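Local coordinates for latency-associated nuclear antigen (Murid herpesvirus 4, PDB 4BLG), which probably binds viral DNA through this C-terminal domain, which pairs with a second copy of itself, at residues A[32-35]-A[36-39]; A[51-54]-A[55-59]; A[98-101]-A[102-106]. One frame throughout, in Å; residues are numbered along the deposited sequence.

Interaction 1: A[32-35]-A[36-39]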
ATOM      1  N   HIS A  32      23.320  -1.693   4.269  1.00 75.29           N
ATOM      2  CA  HIS A  32      22.403  -2.590   4.968  1.00 72.98           C
ATOM      3  C   HIS A  32      21.009  -1.997   5.069  1.00 58.77           C
ATOM      4  O   HIS A  32      20.855  -0.825   5.410  1.00 52.50           O
ATOM      5  CB  HIS A  32      22.924  -2.877   6.374  1.00 83.43           C
ATOM      6  CG  HIS A  32      24.210  -3.633   6.391  1.00 98.34           C
ATOM      7  ND1 HIS A  32      25.428  -3.031   6.640  1.00105.34           N
ATOM      8  CD2 HIS A  32      24.479  -4.942   6.178  1.00104.35           C
ATOM      9  CE1 HIS A  32      26.383  -3.937   6.588  1.00113.05           C
ATOM     10  NE2 HIS A  32      25.836  -5.109   6.308  1.00114.24           N
ATOM     11  N   PRO A  33      19.980  -2.809   4.781  1.00 52.38           N
ATOM     12  CA  PRO A  33      18.631  -2.264   4.921  1.00 53.00           C
ATOM     13  C   PRO A  33      18.362  -1.956   6.374  1.00 46.40           C
ATOM     14  O   PRO A  33      19.034  -2.504   7.243  1.00 48.67           O
ATOM     15  CB  PRO A  33      17.732  -3.405   4.437  1.00 43.36           C
ATOM     16  CG  PRO A  33      18.525  -4.632   4.665  1.00 67.50           C
ATOM     17  CD  PRO A  33      19.969  -4.251   4.486  1.00 57.76           C
ATOM     18  N   PRO A  34      17.400  -1.075   6.643  1.00 45.67           N
ATOM     19  CA  PRO A  34      17.097  -0.814   8.043  1.00 46.09           C
ATOM     20  C   PRO A  34      16.444  -2.044   8.659  1.00 46.76           C
ATOM     21  O   PRO A  34      16.002  -2.946   7.943  1.00 47.15           O
ATOM     22  CB  PRO A  34      16.109   0.344   7.970  1.00 53.42           C
ATOM     23  CG  PRO A  34      15.430   0.177   6.650  1.00 41.68           C
ATOM     24  CD  PRO A  34      16.451  -0.415   5.728  1.00 47.93           C
ATOM     25  N   THR A  35      16.372  -2.071   9.978  1.00 48.94           N
ATOM     26  CA  THR A  35      15.843  -3.228  10.677  1.00 50.14           C
ATOM     27  C   THR A  35      14.343  -3.329  10.466  1.00 54.17           C
ATOM     28  O   THR A  35      13.812  -4.426  10.300  1.00 53.55           O
ATOM     29  CB  THR A  35      16.147  -3.142  12.165  1.00 53.33           C
ATOM     30  OG1 THR A  35      17.565  -3.068  12.344  1.00 55.39           O
ATOM     31  CG2 THR A  35      15.595  -4.367  12.905  1.00 54.87           C
ATOM     32  N   HIS A  36      13.673  -2.178  10.462  1.00 51.98           N
ATOM     33  CA  HIS A  36      12.229  -2.121  10.242  1.00 47.57           C
ATOM     34  C   HIS A  36      11.874  -0.960   9.324  1.00 46.64           C
ATOM     35  O   HIS A  36      12.550   0.069   9.312  1.00 44.96           O
ATOM     36  CB  HIS A  36      11.479  -1.960  11.569  1.00 52.21           C
ATOM     37  CG  HIS A  36      11.687  -3.091  12.525  1.00 58.91           C
ATOM     38  ND1 HIS A  36      11.572  -4.413  12.153  1.00 61.14           N
ATOM     39  CD2 HIS A  36      11.991  -3.097  13.845  1.00 62.23           C
ATOM     40  CE1 HIS A  36      11.803  -5.186  13.200  1.00 61.53           C
ATOM     41  NE2 HIS A  36      12.059  -4.412  14.239  1.00 61.07           N
ATOM     42  N   PHE A  37      10.806  -1.138   8.558  1.00 41.86           N
ATOM     43  CA  PHE A  37      10.300  -0.106   7.664  1.00 40.67           C
ATOM     44  C   PHE A  37       8.994   0.440   8.227  1.00 50.17           C
ATOM     45  O   PHE A  37       7.934  -0.152   8.028  1.00 43.92           O
ATOM     46  CB  PHE A  37      10.049  -0.696   6.278  1.00 37.22           C
ATOM     47  CG  PHE A  37      11.297  -1.133   5.575  1.00 37.95           C
ATOM     48  CD1 PHE A  37      11.846  -2.381   5.824  1.00 38.59           C
ATOM     49  CD2 PHE A  37      11.932  -0.291   4.673  1.00 38.14           C
ATOM     50  CE1 PHE A  37      13.005  -2.785   5.185  1.00 37.97           C
ATOM     51  CE2 PHE A  37      13.087  -0.691   4.022  1.00 36.98           C
ATOM     52  CZ  PHE A  37      13.625  -1.941   4.279  1.00 37.03           C
ATOM     53  N   LYS A  38       9.070   1.564   8.931  1.00 43.96           N
ATOM     54  CA  LYS A  38       7.892   2.136   9.580  1.00 46.82           C
ATOM     55  C   LYS A  38       7.090   3.040   8.645  1.00 44.71           C
ATOM     56  O   LYS A  38       5.928   3.348   8.922  1.00 43.33           O
ATOM     57  CB  LYS A  38       8.293   2.923  10.832  1.00 43.26           C
ATOM     58  CG  LYS A  38       8.937   2.073  11.918  1.00 53.49           C
ATOM     59  CD  LYS A  38       9.237   2.885  13.174  1.00 60.02           C
ATOM     60  CE  LYS A  38       9.541   1.975  14.359  1.00 69.52           C
ATOM     61  NZ  LYS A  38       9.389   2.668  15.673  1.00 83.37           N
ATOM     62  N   SER A  39       7.699   3.462   7.539  1.00 37.12           N
ATOM     63  CA  SER A  39       7.031   4.388   6.632  1.00 35.64           C
ATOM     64  C   SER A  39       7.152   3.999   5.169  1.00 33.31           C
ATOM     65  O   SER A  39       7.885   3.081   4.797  1.00 36.65           O
ATOM     66  CB  SER A  39       7.583   5.792   6.805  1.00 36.71           C
ATOM     67  OG  SER A  39       7.597   6.176   8.162  1.00 39.17           O
TER
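Pro34 and Phe37 meet by a CH-pi contact in which the pyrrolidine ring crosses the phenyl side chain at about a right angle. Pro34 CG stands 3.8 Å from the centroid of the Phe37 ring, 22° off its normal and displaced toward the rim on the side of CE2 and CZ. A second CH-pi contact joins neighbours in sequence: the methyl Thr35 CG2 sits over the centre of the His36 imidazole, 3.8 Å from the ring centroid. Two torsions bring that pair together, since Thr35 CG2 is anti to its own backbone N while His36 CG is turned back beside its backbone N (chi1 -61°), which folds the ring over the preceding residue.

Apolar packing adds to the CH-pi contacts. Pro34 CD approaches Phe37 CZ to 3.5 Å, and Pro33 CB reaches the same carbon obliquely at 4.4 Å. No hydrogen bond links 32-35 to 36-39; the side-chain contacts described are van der Waals and CH-pi in kind.

Further out, Phe37 packs on Phe89 and Leu127, the His36 ring stacks with Tyr124, and Pro33 touches Val74 of the second subunit. The arrangement is a proline-rich connection, without regular structure over 32-36, that leads from helix 24-27 into strand 39-45 of the antiparallel sheet in a LANA1-like DNA-binding domain.

Interaction 2: A[51-54]-A[55-59]; sequences LNKL and HKCIQ. With PO4 (phosphate ion), chain E.
Leu54 and Ile58, one helical turn apart, lie side by side and point the same way, with Leu54 CG 3.7 Å from Ile58 CD1. The same residues share the backbone bond from Ile58 N to Leu54 O, 2.7 Å long and nearly straight at 167°. CG1 of Ile58, set anti to the carbonyl carbon (chi1 -58°), turns back over that oxygen and approaches Leu54 O to 3.4 Å. Three more i to i+4 bonds, from His55 N to Leu51 O, Lys56 N to Asn52 O and Cys57 N to Lys53 O, hold the preceding turn. Cys57 CB also rests 3.5 Å from Lys53 O.

The helix then ends: Ile58 leaves helical geometry as the centre of an inverse gamma turn. Gln59 folds back, and its NE2 donates to His55 O at 3.0 Å, in the carbonyl plane, while its OE1 accepts from Ser65 N. The imidazole of His55 is fixed from outside by a hydrogen bond between ND1 and Thr66 O.

Lys53 takes another direction. Its extended chain carries NZ to O1 of the phosphate in chain E, a hydrogen bond modelled so short that its length is doubtful; NZ also has a weak bond to His111 NE2. That ion, probably from the crystallisation liquor, also receives bonds from Met15 N and Tyr106 OH.

Helix 48-57 lies against the sheet: Leu54, and Ile58 just past its end, pack on Phe43 of strand 39-45 and His55 on Leu86 of strand 84-90, while Lys53, Leu54 and Cys57 touch Met15 of helix 13-22.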
ATOM      1  N   LEU A  51       4.536   4.745 -13.721  1.00 33.03           N
ATOM      2  CA  LEU A  51       4.761   4.047 -12.461  1.00 24.47           C
ATOM      3  C   LEU A  51       5.645   2.801 -12.647  1.00 20.03           C
ATOM      4  O   LEU A  51       6.396   2.451 -11.754  1.00 29.90           O
ATOM      5  CB  LEU A  51       3.442   3.717 -11.751  1.00 31.00           C
ATOM      6  CG  LEU A  51       2.634   4.921 -11.246  1.00 25.54           C
ATOM      7  CD1 LEU A  51       1.421   4.459 -10.435  1.00 29.60           C
ATOM      8  CD2 LEU A  51       3.473   5.873 -10.410  1.00 24.60           C
ATOM      9  N   ASN A  52       5.593   2.146 -13.801  1.00 22.02           N
ATOM     10  CA  ASN A  52       6.553   1.072 -14.058  1.00 22.10           C
ATOM     11  C   ASN A  52       7.973   1.639 -14.024  1.00 25.18           C
ATOM     12  O   ASN A  52       8.888   1.029 -13.463  1.00 26.38           O
ATOM     13  CB  ASN A  52       6.304   0.380 -15.403  1.00 29.83           C
ATOM     14  CG  ASN A  52       5.082  -0.524 -15.384  1.00 58.82           C
ATOM     15  OD1 ASN A  52       4.203  -0.406 -16.236  1.00 73.72           O
ATOM     16  ND2 ASN A  52       5.025  -1.440 -14.418  1.00 54.09           N
ATOM     17  N   LYS A  53       8.162   2.810 -14.624  1.00 27.49           N
ATOM     18  CA  LYS A  53       9.467   3.470 -14.524  1.00 25.89           C
ATOM     19  C   LYS A  53       9.883   3.636 -13.065  1.00 32.52           C
ATOM     20  O   LYS A  53      10.985   3.231 -12.683  1.00 32.65           O
ATOM     21  CB  LYS A  53       9.463   4.835 -15.211  1.00 25.58           C
ATOM     22  CG  LYS A  53      10.835   5.524 -15.259  1.00 24.85           C
ATOM     23  CD  LYS A  53      10.746   6.865 -15.995  1.00 25.62           C
ATOM     24  CE  LYS A  53      12.010   7.710 -15.850  1.00 27.07           C
ATOM     25  NZ  LYS A  53      12.133   8.763 -16.920  1.00 31.58           N
ATOM     26  N   LEU A  54       9.004   4.231 -12.252  1.00 30.69           N
ATOM     27  CA  LEU A  54       9.338   4.518 -10.856  1.00 26.62           C
ATOM     28  C   LEU A  54       9.631   3.228 -10.114  1.00 32.10           C
ATOM     29  O   LEU A  54      10.452   3.186  -9.207  1.00 33.52           O
ATOM     30  CB  LEU A  54       8.204   5.272 -10.154  1.00 23.06           C
ATOM     31  CG  LEU A  54       8.296   6.798 -10.127  1.00 35.27           C
ATOM     32  CD1 LEU A  54       8.609   7.346 -11.492  1.00 38.42           C
ATOM     33  CD2 LEU A  54       7.006   7.403  -9.591  1.00 35.80           C
ATOM     34  N   HIS A  55       8.956   2.166 -10.515  1.00 28.48           N
ATOM     35  CA  HIS A  55       9.121   0.883  -9.862  1.00 29.01           C
ATOM     36  C   HIS A  55      10.532   0.354 -10.070  1.00 31.81           C
ATOM     37  O   HIS A  55      11.158  -0.127  -9.125  1.00 27.42           O
ATOM     38  CB  HIS A  55       8.117  -0.129 -10.390  1.00 25.40           C
ATOM     39  CG  HIS A  55       8.494  -1.543 -10.092  1.00 36.02           C
ATOM     40  ND1 HIS A  55       8.405  -2.086  -8.828  1.00 38.45           N
ATOM     41  CD2 HIS A  55       8.988  -2.518 -10.889  1.00 32.20           C
ATOM     42  CE1 HIS A  55       8.818  -3.341  -8.864  1.00 33.37           C
ATOM     43  NE2 HIS A  55       9.173  -3.628 -10.103  1.00 31.29           N
ATOM     44  N   LYS A  56      11.036   0.411 -11.301  1.00 29.87           N
ATOM     45  CA  LYS A  56      12.403  -0.064 -11.538  1.00 42.28           C
ATOM     46  C   LYS A  56      13.418   0.910 -10.898  1.00 40.35           C
ATOM     47  O   LYS A  56      14.491   0.501 -10.475  1.00 32.39           O
ATOM     48  CB  LYS A  56      12.699  -0.305 -13.045  1.00 41.70           C
ATOM     49  CG  LYS A  56      11.851  -1.407 -13.780  1.00 84.20           C
ATOM     50  CD  LYS A  56      12.315  -2.887 -13.612  1.00 84.49           C
ATOM     51  CE  LYS A  56      11.356  -3.832 -14.370  1.00 94.76           C
ATOM     52  NZ  LYS A  56      10.941  -5.083 -13.668  1.00 92.18           N
ATOM     53  N   CYS A  57      13.063   2.190 -10.797  1.00 28.53           N
ATOM     54  CA  CYS A  57      14.003   3.202 -10.302  1.00 35.35           C
ATOM     55  C   CYS A  57      14.075   3.418  -8.782  1.00 34.72           C
ATOM     56  O   CYS A  57      15.160   3.625  -8.240  1.00 29.84           O
ATOM     57  CB  CYS A  57      13.725   4.545 -10.976  1.00 45.60           C
ATOM     58  SG  CYS A  57      14.172   4.552 -12.711  1.00 33.90           S
ATOM     59  N   ILE A  58      12.937   3.402  -8.097  1.00 33.84           N
ATOM     60  CA  ILE A  58      12.920   3.665  -6.658  1.00 28.36           C
ATOM     61  C   ILE A  58      13.202   2.377  -5.892  1.00 32.29           C
ATOM     62  O   ILE A  58      12.311   1.779  -5.262  1.00 31.12           O
ATOM     63  CB  ILE A  58      11.588   4.301  -6.213  1.00 27.70           C
ATOM     64  CG1 ILE A  58      11.359   5.603  -6.990  1.00 29.99           C
ATOM     65  CG2 ILE A  58      11.600   4.598  -4.721  1.00 31.48           C
ATOM     66  CD1 ILE A  58       9.953   6.172  -6.858  1.00 31.18           C
ATOM     67  N   GLN A  59      14.464   1.961  -5.971  1.00 30.29           N
ATOM     68  CA  GLN A  59      14.940   0.730  -5.359  1.00 31.42           C
ATOM     69  C   GLN A  59      16.363   0.938  -4.865  1.00 32.37           C
ATOM     70  O   GLN A  59      17.186   1.547  -5.547  1.00 38.11           O
ATOM     71  CB  GLN A  59      14.936  -0.415  -6.372  1.00 28.79           C
ATOM     72  CG  GLN A  59      13.587  -0.713  -6.995  1.00 38.54           C
ATOM     73  CD  GLN A  59      12.612  -1.356  -6.028  1.00 36.88           C
ATOM     74  OE1 GLN A  59      12.912  -1.542  -4.845  1.00 30.40           O
ATOM     75  NE2 GLN A  59      11.430  -1.704  -6.533  1.00 29.19           N
TER
HETATM   76  P   PO4 E1264      15.304   8.530 -17.792  1.00 53.55           P
HETATM   77  O1  PO4 E1264      14.356   9.552 -17.210  1.00 72.21           O
HETATM   78  O2  PO4 E1264      15.702   7.545 -16.719  1.00 47.95           O
HETATM   79  O3  PO4 E1264      14.620   7.796 -18.920  1.00 79.97           O
HETATM   80  O4  PO4 E1264      16.535   9.227 -18.318  1.00 55.08           O

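Interaction 3: A[98-101]-A[102-106]. With PO4 (phosphate ion), chain D; PO4 (phosphate ion), chain E.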
ATOM      1  N   LYS A  98      12.089  12.818   2.866  1.00 37.18           N
ATOM      2  CA  LYS A  98      13.216  12.994   1.926  1.00 44.28           C
ATOM      3  C   LYS A  98      12.917  12.345   0.566  1.00 40.61           C
ATOM      4  O   LYS A  98      13.117  12.950  -0.483  1.00 38.15           O
ATOM      5  CB  LYS A  98      14.525  12.388   2.471  1.00 42.79           C
ATOM      6  CG  LYS A  98      15.813  12.934   1.807  1.00 52.33           C
ATOM      7  CD  LYS A  98      17.023  12.040   2.112  1.00 75.58           C
ATOM      8  CE  LYS A  98      17.572  12.314   3.517  1.00101.54           C
ATOM      9  NZ  LYS A  98      18.186  11.116   4.163  1.00114.62           N
ATOM     10  N   LEU A  99      12.438  11.108   0.605  1.00 34.15           N
ATOM     11  CA  LEU A  99      12.186  10.325  -0.593  1.00 32.28           C
ATOM     12  C   LEU A  99      11.147  11.022  -1.443  1.00 38.91           C
ATOM     13  O   LEU A  99      11.275  11.108  -2.659  1.00 32.79           O
ATOM     14  CB  LEU A  99      11.663   8.938  -0.215  1.00 34.63           C
ATOM     15  CG  LEU A  99      11.256   8.100  -1.428  1.00 37.66           C
ATOM     16  CD1 LEU A  99      12.451   7.925  -2.355  1.00 29.81           C
ATOM     17  CD2 LEU A  99      10.699   6.752  -1.022  1.00 29.92           C
ATOM     18  N   LYS A 100      10.101  11.506  -0.787  1.00 38.33           N
ATOM     19  CA  LYS A 100       9.012  12.164  -1.485  1.00 36.30           C
ATOM     20  C   LYS A 100       9.524  13.431  -2.155  1.00 40.36           C
ATOM     21  O   LYS A 100       9.186  13.713  -3.305  1.00 40.37           O
ATOM     22  CB  LYS A 100       7.882  12.499  -0.515  1.00 37.00           C
ATOM     23  CG  LYS A 100       6.635  13.010  -1.194  1.00 30.14           C
ATOM     24  CD  LYS A 100       5.630  13.518  -0.195  1.00 36.33           C
ATOM     25  CE  LYS A 100       4.432  14.126  -0.888  1.00 45.86           C
ATOM     26  NZ  LYS A 100       4.055  15.425  -0.278  1.00 47.98           N
ATOM     27  N   ARG A 101      10.328  14.196  -1.428  1.00 33.57           N
ATOM     28  CA  ARG A 101      10.864  15.455  -1.933  1.00 35.49           C
ATOM     29  C   ARG A 101      11.678  15.255  -3.202  1.00 35.40           C
ATOM     30  O   ARG A 101      11.528  15.998  -4.179  1.00 36.52           O
ATOM     31  CB  ARG A 101      11.754  16.112  -0.881  1.00 39.70           C
ATOM     32  CG  ARG A 101      12.298  17.482  -1.286  1.00 53.85           C
ATOM     33  CD  ARG A 101      12.983  18.139  -0.094  1.00 60.44           C
ATOM     34  NE  ARG A 101      11.950  18.379   0.900  1.00 79.29           N
ATOM     35  CZ  ARG A 101      11.936  17.896   2.138  1.00 82.25           C
ATOM     36  NH1 ARG A 101      12.939  17.183   2.634  1.00 78.95           N
ATOM     37  NH2 ARG A 101      10.904  18.156   2.918  1.00 73.16           N
ATOM     38  N   VAL A 102      12.562  14.266  -3.171  1.00 35.18           N
ATOM     39  CA  VAL A 102      13.481  14.023  -4.277  1.00 35.51           C
ATOM     40  C   VAL A 102      12.727  13.538  -5.508  1.00 33.41           C
ATOM     41  O   VAL A 102      12.865  14.092  -6.606  1.00 33.83           O
ATOM     42  CB  VAL A 102      14.542  12.986  -3.881  1.00 36.00           C
ATOM     43  CG1 VAL A 102      15.291  12.488  -5.106  1.00 37.02           C
ATOM     44  CG2 VAL A 102      15.502  13.583  -2.864  1.00 39.64           C
ATOM     45  N   VAL A 103      11.906  12.510  -5.311  1.00 31.33           N
ATOM     46  CA  VAL A 103      11.192  11.901  -6.418  1.00 29.46           C
ATOM     47  C   VAL A 103      10.301  12.939  -7.089  1.00 34.80           C
ATOM     48  O   VAL A 103      10.266  13.020  -8.305  1.00 31.81           O
ATOM     49  CB  VAL A 103      10.361  10.682  -5.970  1.00 32.60           C
ATOM     50  CG1 VAL A 103       9.525  10.157  -7.128  1.00 25.89           C
ATOM     51  CG2 VAL A 103      11.276   9.587  -5.442  1.00 35.49           C
ATOM     52  N   LEU A 104       9.601  13.746  -6.299  1.00 30.68           N
ATOM     53  CA  LEU A 104       8.646  14.701  -6.853  1.00 30.21           C
ATOM     54  C   LEU A 104       9.303  15.946  -7.446  1.00 37.15           C
ATOM     55  O   LEU A 104       8.712  16.605  -8.302  1.00 32.65           O
ATOM     56  CB  LEU A 104       7.607  15.115  -5.808  1.00 38.74           C
ATOM     57  CG  LEU A 104       6.588  14.053  -5.371  1.00 32.26           C
ATOM     58  CD1 LEU A 104       5.563  14.692  -4.445  1.00 31.22           C
ATOM     59  CD2 LEU A 104       5.894  13.399  -6.556  1.00 35.85           C
ATOM     60  N   ALA A 105      10.503  16.297  -6.998  1.00 34.07           N
ATOM     61  CA  ALA A 105      11.238  17.357  -7.689  1.00 36.25           C
ATOM     62  C   ALA A 105      11.514  16.909  -9.120  1.00 35.51           C
ATOM     63  O   ALA A 105      11.283  17.659 -10.071  1.00 36.31           O
ATOM     64  CB  ALA A 105      12.531  17.690  -6.969  1.00 38.42           C
ATOM     65  N   TYR A 106      12.002  15.684  -9.283  1.00 34.73           N
ATOM     66  CA  TYR A 106      12.194  15.153 -10.638  1.00 33.49           C
ATOM     67  C   TYR A 106      10.874  15.113 -11.444  1.00 31.97           C
ATOM     68  O   TYR A 106      10.789  15.659 -12.552  1.00 34.15           O
ATOM     69  CB  TYR A 106      12.847  13.766 -10.577  1.00 36.74           C
ATOM     70  CG  TYR A 106      13.316  13.214 -11.913  1.00 32.34           C
ATOM     71  CD1 TYR A 106      12.475  12.449 -12.704  1.00 40.26           C
ATOM     72  CD2 TYR A 106      14.607  13.449 -12.374  1.00 51.34           C
ATOM     73  CE1 TYR A 106      12.902  11.936 -13.924  1.00 36.68           C
ATOM     74  CE2 TYR A 106      15.041  12.942 -13.588  1.00 49.29           C
ATOM     75  CZ  TYR A 106      14.181  12.182 -14.358  1.00 51.93           C
ATOM     76  OH  TYR A 106      14.595  11.669 -15.567  1.00 69.05           O
TER
HETATM   77  P   PO4 D1263      21.015  11.368   1.619  1.00 45.70           P
HETATM   78  O1  PO4 D1263      20.951  12.709   0.936  1.00 52.90           O
HETATM   79  O2  PO4 D1263      20.099  10.386   0.930  1.00 58.30           O
HETATM   80  O3  PO4 D1263      22.404  10.791   1.581  1.00 51.18           O
HETATM   81  O4  PO4 D1263      20.572  11.541   3.047  1.00 55.94           O
HETATM   82  P   PO4 E1264      15.304   8.530 -17.792  1.00 53.55           P
HETATM   83  O1  PO4 E1264      14.356   9.552 -17.210  1.00 72.21           O
HETATM   84  O2  PO4 E1264      15.702   7.545 -16.719  1.00 47.95           O
HETATM   85  O3  PO4 E1264      14.620   7.796 -18.920  1.00 79.97           O
HETATM   86  O4  PO4 E1264      16.535   9.227 -18.318  1.00 55.08           O
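Leu99 and Val103 form the tightly packed part of this helical turn, their side chains side by side and pointing the same way, with Leu99 CD1 3.7 Å from Val103 CG2. With CG2 set beside its own backbone N, Val103 also lays that methyl 3.2 Å from Leu99 O, the carbonyl that accepts its N-H. Val102 CG2 similarly meets Lys98 O at 3.4 Å. These side chains are buried: Leu99 touches Val41 and Val103 touches Phe43 of strand 39-45, whereas Val102 packs on Leu19 and Thr22 of helix 13-22.

The contact becomes more open to solvent toward Lys100 and Leu104. There the side chains cross obliquely, and Leu104 CD1 is 3.8 Å from both CG and CE of Lys100, an aliphatic contact on a partly exposed part of the helix. Arg101 and Ala105 are exposed, and Ala105 N is bonded to Arg101 O at 3.0 Å.

Two polar ends reach separate phosphates, probably from the crystallisation liquor. Lys98, bent at chi3 (-79°), hydrogen-bonds through NZ to O4 of the chain D ion at 2.7 Å and also to Gln95 OE1; Arg25 NH2 and Leu26 N bind the same ion. Tyr106 OH donates to O1 of the chain E ion over 2.7 Å, with that oxygen near the ring plane.

The pattern is that of an amphipathic alpha helix, its apolar side packed on an antiparallel sheet and a neighbouring helix in the alpha/beta DNA-binding domain.

How the interactions relate
The three contacts come in series along the chain within one LANA1-like DNA-binding domain. Interaction 1 leads into strand 39-45, and the helices of interactions 2 and 3 both pack on that strand. The centres of interactions 2 and 3 are about 13 Å apart, and they touch where Ile58 CD1, just past the end of helix 48-57, lies 3.9 Å from Val103 CG2 of helix 93-110. The chain E phosphate also links them. Interaction 1 stands apart, its centre about 19 Å from each of the others and its nearest atoms about 9 Å from interaction 2 and 7 Å from interaction 3. Thus local turns distant in sequence join one sheet-and-helix core, while 32-39 is the connection into that sheet.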